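Local coordinates for protein agrin (Gallus gallus, PDB 1PZ7) that probably acts in the basal lamina as a signal that organises nerve-muscle synapses, its activity modulated by alternative splicing and calcium binding, at residues 122-127 with 132-137; 78-83 with 114-119. One frame throughout, in Å; residues are numbered along the deposited sequence.

Contact 1 (122-127 with 132-137); sequences EGSLQV and PITGSS
L125 and I133 pair within a beta hairpin of the laminin G domain, in which strand 122-127 returns antiparallel as strand 133-136, the axes 4.7 Å apart. This pair is doubly hydrogen-bonded: L125 N donates to I133 O, in the carbonyl plane, and I133 N returns a straighter bond to L125 O (2.8 Å, 171° at the hydrogen). At G123 and G135 one bond is strong, G123 N to G135 O at 2.8 Å, while that from G135 N to G123 O is weak at 3.4 Å. Glycine suits position 135, where phi 176° with psi 169° is a combination most easily taken up without a side chain. P132 suits the hairpin's turn end, since beside Q126 the pairing uses no N-H from it. On the face carrying L125 and I133, their CB atoms lie 4.4 Å apart, and L125 continues onto I114 and A116. The other face is largely polar. S124 OG, swung away from the main-chain N, lies 3.7 Å from P132 CB, while E122 lays its CG 3.5 Å from S136 OG. Main-chain bonds therefore carry the pairing; L125 turns into the core, while E122 and T134 on the other face are exposed and suit water.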
loop_
_atom_site.group_PDB
_atom_site.type_symbol
_atom_site.label_atom_id
_atom_site.label_comp_id
_atom_site.label_asym_id
_atom_site.label_seq_id
_atom_site.Cartn_x
_atom_site.Cartn_y
_atom_site.Cartn_z
ATOM N N GLU A 122 14.993 7.499 1.375
ATOM C CA GLU A 122 14.518 8.124 0.145
ATOM C C GLU A 122 13.297 7.450 -0.454
ATOM O O GLU A 122 13.282 6.239 -0.669
ATOM C CB GLU A 122 15.620 8.099 -0.910
ATOM C CG GLU A 122 16.833 8.949 -0.589
ATOM C CD GLU A 122 17.816 8.969 -1.739
ATOM O OE1 GLU A 122 17.844 9.967 -2.486
ATOM O OE2 GLU A 122 18.543 7.972 -1.910
ATOM N N GLY A 123 12.286 8.251 -0.760
ATOM C CA GLY A 123 11.063 7.738 -1.336
ATOM C C GLY A 123 10.774 8.321 -2.699
ATOM O O GLY A 123 11.259 9.406 -3.042
ATOM N N SER A 124 9.976 7.595 -3.473
ATOM C CA SER A 124 9.553 8.037 -4.790
ATOM C C SER A 124 8.131 7.569 -5.025
ATOM O O SER A 124 7.786 6.430 -4.719
ATOM C CB SER A 124 10.461 7.467 -5.878
ATOM O OG SER A 124 10.020 7.861 -7.171
ATOM N N LEU A 125 7.307 8.460 -5.554
ATOM C CA LEU A 125 5.930 8.137 -5.867
ATOM C C LEU A 125 5.597 8.685 -7.243
ATOM O O LEU A 125 5.821 9.865 -7.524
ATOM C CB LEU A 125 4.988 8.741 -4.830
ATOM C CG LEU A 125 3.496 8.555 -5.108
ATOM C CD1 LEU A 125 3.106 7.076 -5.089
ATOM C CD2 LEU A 125 2.679 9.326 -4.091
ATOM N N GLN A 126 5.078 7.823 -8.109
ATOM C CA GLN A 126 4.674 8.239 -9.444
ATOM C C GLN A 126 3.341 7.630 -9.801
ATOM O O GLN A 126 3.225 6.414 -9.928
ATOM C CB GLN A 126 5.694 7.830 -10.514
ATOM C CG GLN A 126 5.236 8.226 -11.923
ATOM C CD GLN A 126 6.128 7.720 -13.039
ATOM O OE1 GLN A 126 5.779 7.843 -14.218
ATOM N NE2 GLN A 126 7.270 7.151 -12.683
ATOM N N VAL A 127 2.342 8.483 -9.983
ATOM C CA VAL A 127 1.034 8.041 -10.424
ATOM C C VAL A 127 0.919 8.446 -11.890
ATOM O O VAL A 127 1.283 9.564 -12.262
ATOM C CB VAL A 127 -0.080 8.686 -9.587
ATOM C CG1 VAL A 127 -1.447 8.202 -10.038
ATOM C CG2 VAL A 127 0.130 8.380 -8.114
ATOM N N PRO A 132 8.050 11.921 -11.035
ATOM C CA PRO A 132 8.046 11.318 -9.704
ATOM C C PRO A 132 8.198 12.326 -8.579
ATOM O O PRO A 132 8.953 13.288 -8.688
ATOM C CB PRO A 132 9.238 10.368 -9.748
ATOM C CG PRO A 132 9.346 10.007 -11.177
ATOM C CD PRO A 132 9.021 11.265 -11.927
ATOM N N ILE A 133 7.439 12.102 -7.516
ATOM C CA ILE A 133 7.521 12.904 -6.308
ATOM C C ILE A 133 8.561 12.236 -5.435
ATOM O O ILE A 133 8.463 11.034 -5.181
ATOM C CB ILE A 133 6.174 12.898 -5.562
ATOM C CG1 ILE A 133 5.052 13.390 -6.478
ATOM C CG2 ILE A 133 6.265 13.725 -4.280
ATOM C CD1 ILE A 133 5.155 14.824 -6.868
ATOM N N THR A 134 9.545 12.995 -4.965
ATOM C CA THR A 134 10.577 12.430 -4.106
ATOM C C THR A 134 10.671 13.184 -2.797
ATOM O O THR A 134 10.233 14.330 -2.679
ATOM C CB THR A 134 11.961 12.444 -4.793
ATOM O OG1 THR A 134 12.350 13.792 -5.083
ATOM C CG2 THR A 134 11.918 11.745 -6.144
ATOM N N GLY A 135 11.266 12.530 -1.813
ATOM C CA GLY A 135 11.445 13.116 -0.504
ATOM C C GLY A 135 12.059 12.073 0.394
ATOM O O GLY A 135 12.125 10.898 0.022
ATOM N N SER A 136 12.502 12.491 1.569
ATOM C CA SER A 136 13.129 11.580 2.507
ATOM C C SER A 136 12.597 11.760 3.920
ATOM O O SER A 136 12.266 12.872 4.342
ATOM C CB SER A 136 14.645 11.786 2.503
ATOM O OG SER A 136 15.191 11.469 1.235
ATOM N N SER A 137 12.510 10.651 4.646
ATOM C CA SER A 137 12.136 10.688 6.049
ATOM C C SER A 137 13.331 11.260 6.814
ATOM O O SER A 137 14.450 11.275 6.298
ATOM C CB SER A 137 11.745 9.289 6.542
ATOM O OG SER A 137 12.750 8.336 6.237
#

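Contact 2 (78-83 with 114-119)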
loop_
_atom_site.group_PDB
_atom_site.type_symbol
_atom_site.label_atom_id
_atom_site.label_comp_id
_atom_site.label_asym_id
_atom_site.label_seq_id
_atom_site.Cartn_x
_atom_site.Cartn_y
_atom_site.Cartn_z
ATOM N N ILE A 78 4.831 1.508 5.980
ATOM C CA ILE A 78 4.842 2.237 4.726
ATOM C C ILE A 78 3.461 1.964 4.148
ATOM O O ILE A 78 2.986 0.823 4.149
ATOM C CB ILE A 78 6.004 1.829 3.786
ATOM C CG1 ILE A 78 5.994 2.688 2.521
ATOM C CG2 ILE A 78 5.943 0.360 3.418
ATOM C CD1 ILE A 78 7.309 2.654 1.778
ATOM N N ALA A 79 2.785 3.018 3.712
ATOM C CA ALA A 79 1.422 2.877 3.240
ATOM C C ALA A 79 1.125 3.780 2.063
ATOM O O ALA A 79 1.744 4.834 1.906
ATOM C CB ALA A 79 0.457 3.182 4.369
ATOM N N LEU A 80 0.173 3.340 1.244
ATOM C CA LEU A 80 -0.365 4.124 0.141
ATOM C C LEU A 80 -1.827 4.385 0.459
ATOM O O LEU A 80 -2.548 3.477 0.877
ATOM C CB LEU A 80 -0.265 3.366 -1.178
ATOM C CG LEU A 80 1.153 3.016 -1.620
ATOM C CD1 LEU A 80 1.138 2.207 -2.903
ATOM C CD2 LEU A 80 1.974 4.283 -1.789
ATOM N N ALA A 81 -2.273 5.616 0.259
ATOM C CA ALA A 81 -3.654 5.967 0.546
ATOM C C ALA A 81 -4.087 7.081 -0.370
ATOM O O ALA A 81 -3.259 7.835 -0.863
ATOM C CB ALA A 81 -3.792 6.415 1.991
ATOM N N ILE A 82 -5.389 7.174 -0.595
ATOM C CA ILE A 82 -5.955 8.296 -1.318
ATOM C C ILE A 82 -6.360 9.274 -0.231
ATOM O O ILE A 82 -7.164 8.932 0.631
ATOM C CB ILE A 82 -7.177 7.865 -2.139
ATOM C CG1 ILE A 82 -6.801 6.767 -3.142
ATOM C CG2 ILE A 82 -7.771 9.069 -2.862
ATOM C CD1 ILE A 82 -7.997 6.169 -3.877
ATOM N N VAL A 83 -5.774 10.463 -0.247
ATOM C CA VAL A 83 -6.071 11.474 0.753
ATOM C C VAL A 83 -6.494 12.732 0.028
ATOM O O VAL A 83 -5.711 13.325 -0.715
ATOM C CB VAL A 83 -4.850 11.775 1.634
ATOM C CG1 VAL A 83 -5.158 12.902 2.610
ATOM C CG2 VAL A 83 -4.407 10.518 2.369
ATOM N N ILE A 114 0.312 3.090 -10.475
ATOM C CA ILE A 114 1.008 3.671 -9.336
ATOM C C ILE A 114 2.332 2.944 -9.167
ATOM O O ILE A 114 2.368 1.720 -9.146
ATOM C CB ILE A 114 0.185 3.522 -8.037
ATOM C CG1 ILE A 114 -1.162 4.236 -8.159
ATOM C CG2 ILE A 114 0.975 4.060 -6.846
ATOM C CD1 ILE A 114 -2.113 3.930 -7.036
ATOM N N LYS A 115 3.415 3.701 -9.058
ATOM C CA LYS A 115 4.729 3.143 -8.777
ATOM C C LYS A 115 5.276 3.873 -7.559
ATOM O O LYS A 115 5.456 5.092 -7.574
ATOM C CB LYS A 115 5.666 3.309 -9.967
ATOM C CG LYS A 115 7.091 2.889 -9.669
ATOM C CD LYS A 115 7.989 3.030 -10.874
ATOM C CE LYS A 115 7.756 1.922 -11.873
ATOM N NZ LYS A 115 8.727 2.010 -12.989
ATOM N N ALA A 116 5.522 3.133 -6.490
ATOM C CA ALA A 116 5.990 3.733 -5.257
ATOM C C ALA A 116 7.115 2.901 -4.675
ATOM O O ALA A 116 6.980 1.686 -4.529
ATOM C CB ALA A 116 4.857 3.827 -4.284
ATOM N N TYR A 117 8.224 3.549 -4.342
ATOM C CA TYR A 117 9.332 2.828 -3.744
ATOM C C TYR A 117 10.089 3.652 -2.723
ATOM O O TYR A 117 9.982 4.883 -2.663
ATOM C CB TYR A 117 10.277 2.256 -4.807
ATOM C CG TYR A 117 11.033 3.260 -5.646
ATOM C CD1 TYR A 117 10.563 3.642 -6.894
ATOM C CD2 TYR A 117 12.244 3.791 -5.212
ATOM C CE1 TYR A 117 11.260 4.540 -7.677
ATOM C CE2 TYR A 117 12.950 4.693 -5.992
ATOM C CZ TYR A 117 12.452 5.060 -7.220
ATOM O OH TYR A 117 13.153 5.959 -7.992
ATOM N N ARG A 118 10.835 2.937 -1.894
ATOM C CA ARG A 118 11.641 3.523 -0.849
ATOM C C ARG A 118 12.962 2.776 -0.809
ATOM O O ARG A 118 12.978 1.550 -0.865
ATOM C CB ARG A 118 10.943 3.397 0.506
ATOM C CG ARG A 118 11.786 3.888 1.683
ATOM C CD ARG A 118 11.275 3.459 3.046
ATOM N NE ARG A 118 11.378 2.012 3.211
ATOM C CZ ARG A 118 12.432 1.363 3.700
ATOM N NH1 ARG A 118 13.521 2.011 4.093
ATOM N NH2 ARG A 118 12.391 0.042 3.795
ATOM N N VAL A 119 14.059 3.524 -0.754
ATOM C CA VAL A 119 15.393 2.960 -0.578
ATOM C C VAL A 119 15.948 3.720 0.620
ATOM O O VAL A 119 16.224 4.916 0.521
ATOM C CB VAL A 119 16.297 3.157 -1.817
ATOM C CG1 VAL A 119 17.686 2.601 -1.559
ATOM C CG2 VAL A 119 15.688 2.501 -3.053
#
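L80 meets I114 and A116, and I78 meets R118, where two antiparallel sheets face each other in a beta sandwich; the strand axes stay 9.4 Å apart and no hydrogen bond crosses. The purely apolar part centres on L80. Its forked end spreads over two neighbours: CD2 lies 3.8 Å from A116 CB, and CD1 reaches I114 CG2 at 4.4 Å. The branched leucine suits a place with two partners, and the small A116 lets the strands approach, L80 CA and A116 CA being 8.3 Å apart, so that the leucine methyl can settle against the alanine CB.

The second kind of contact sets hydrocarbon against a charged residue. I78 CD1 touches R118 CB at 3.9 Å and also lies at the edge of the guanidinium, near its plane, as the two side chains pass at a slant. The arginine chain bends at chi3 (66°), turning its head toward main-chain acceptors beyond both strands: NH1 bonds to Q120 O and NH2 to L47 O.

R118 thus offers aliphatic carbon to the core while main-chain carbonyls take hydrogen bonds from NH1 and NH2, probably offsetting part of the cost of burying the charge; the remaining contacts between these two strands are apolar.

Overall arrangement
Contact 1 adds the hairpin at the margin of one sheet, whereas contact 2 joins that sheet to the opposite one; their centres are 8 Å apart. Strands 112-119 and 122-127 are successive in the chain and adjacent in the sheet, with probable hydrogen bonds of 2.8 Å from S124 N to Y117 O and from Q126 N to K115 O. The apolar faces merge where L125 CD1 lies 3.8 Å from A116 CB, so the hairpin's inner side continues the core of contact 2. The R118 side chain is about 8 Å from the bound calcium ion. L93, which belongs to the metal site with D76, Q143 and D145, touches R118 of contact 2 and S137 at the end of segment 132-137.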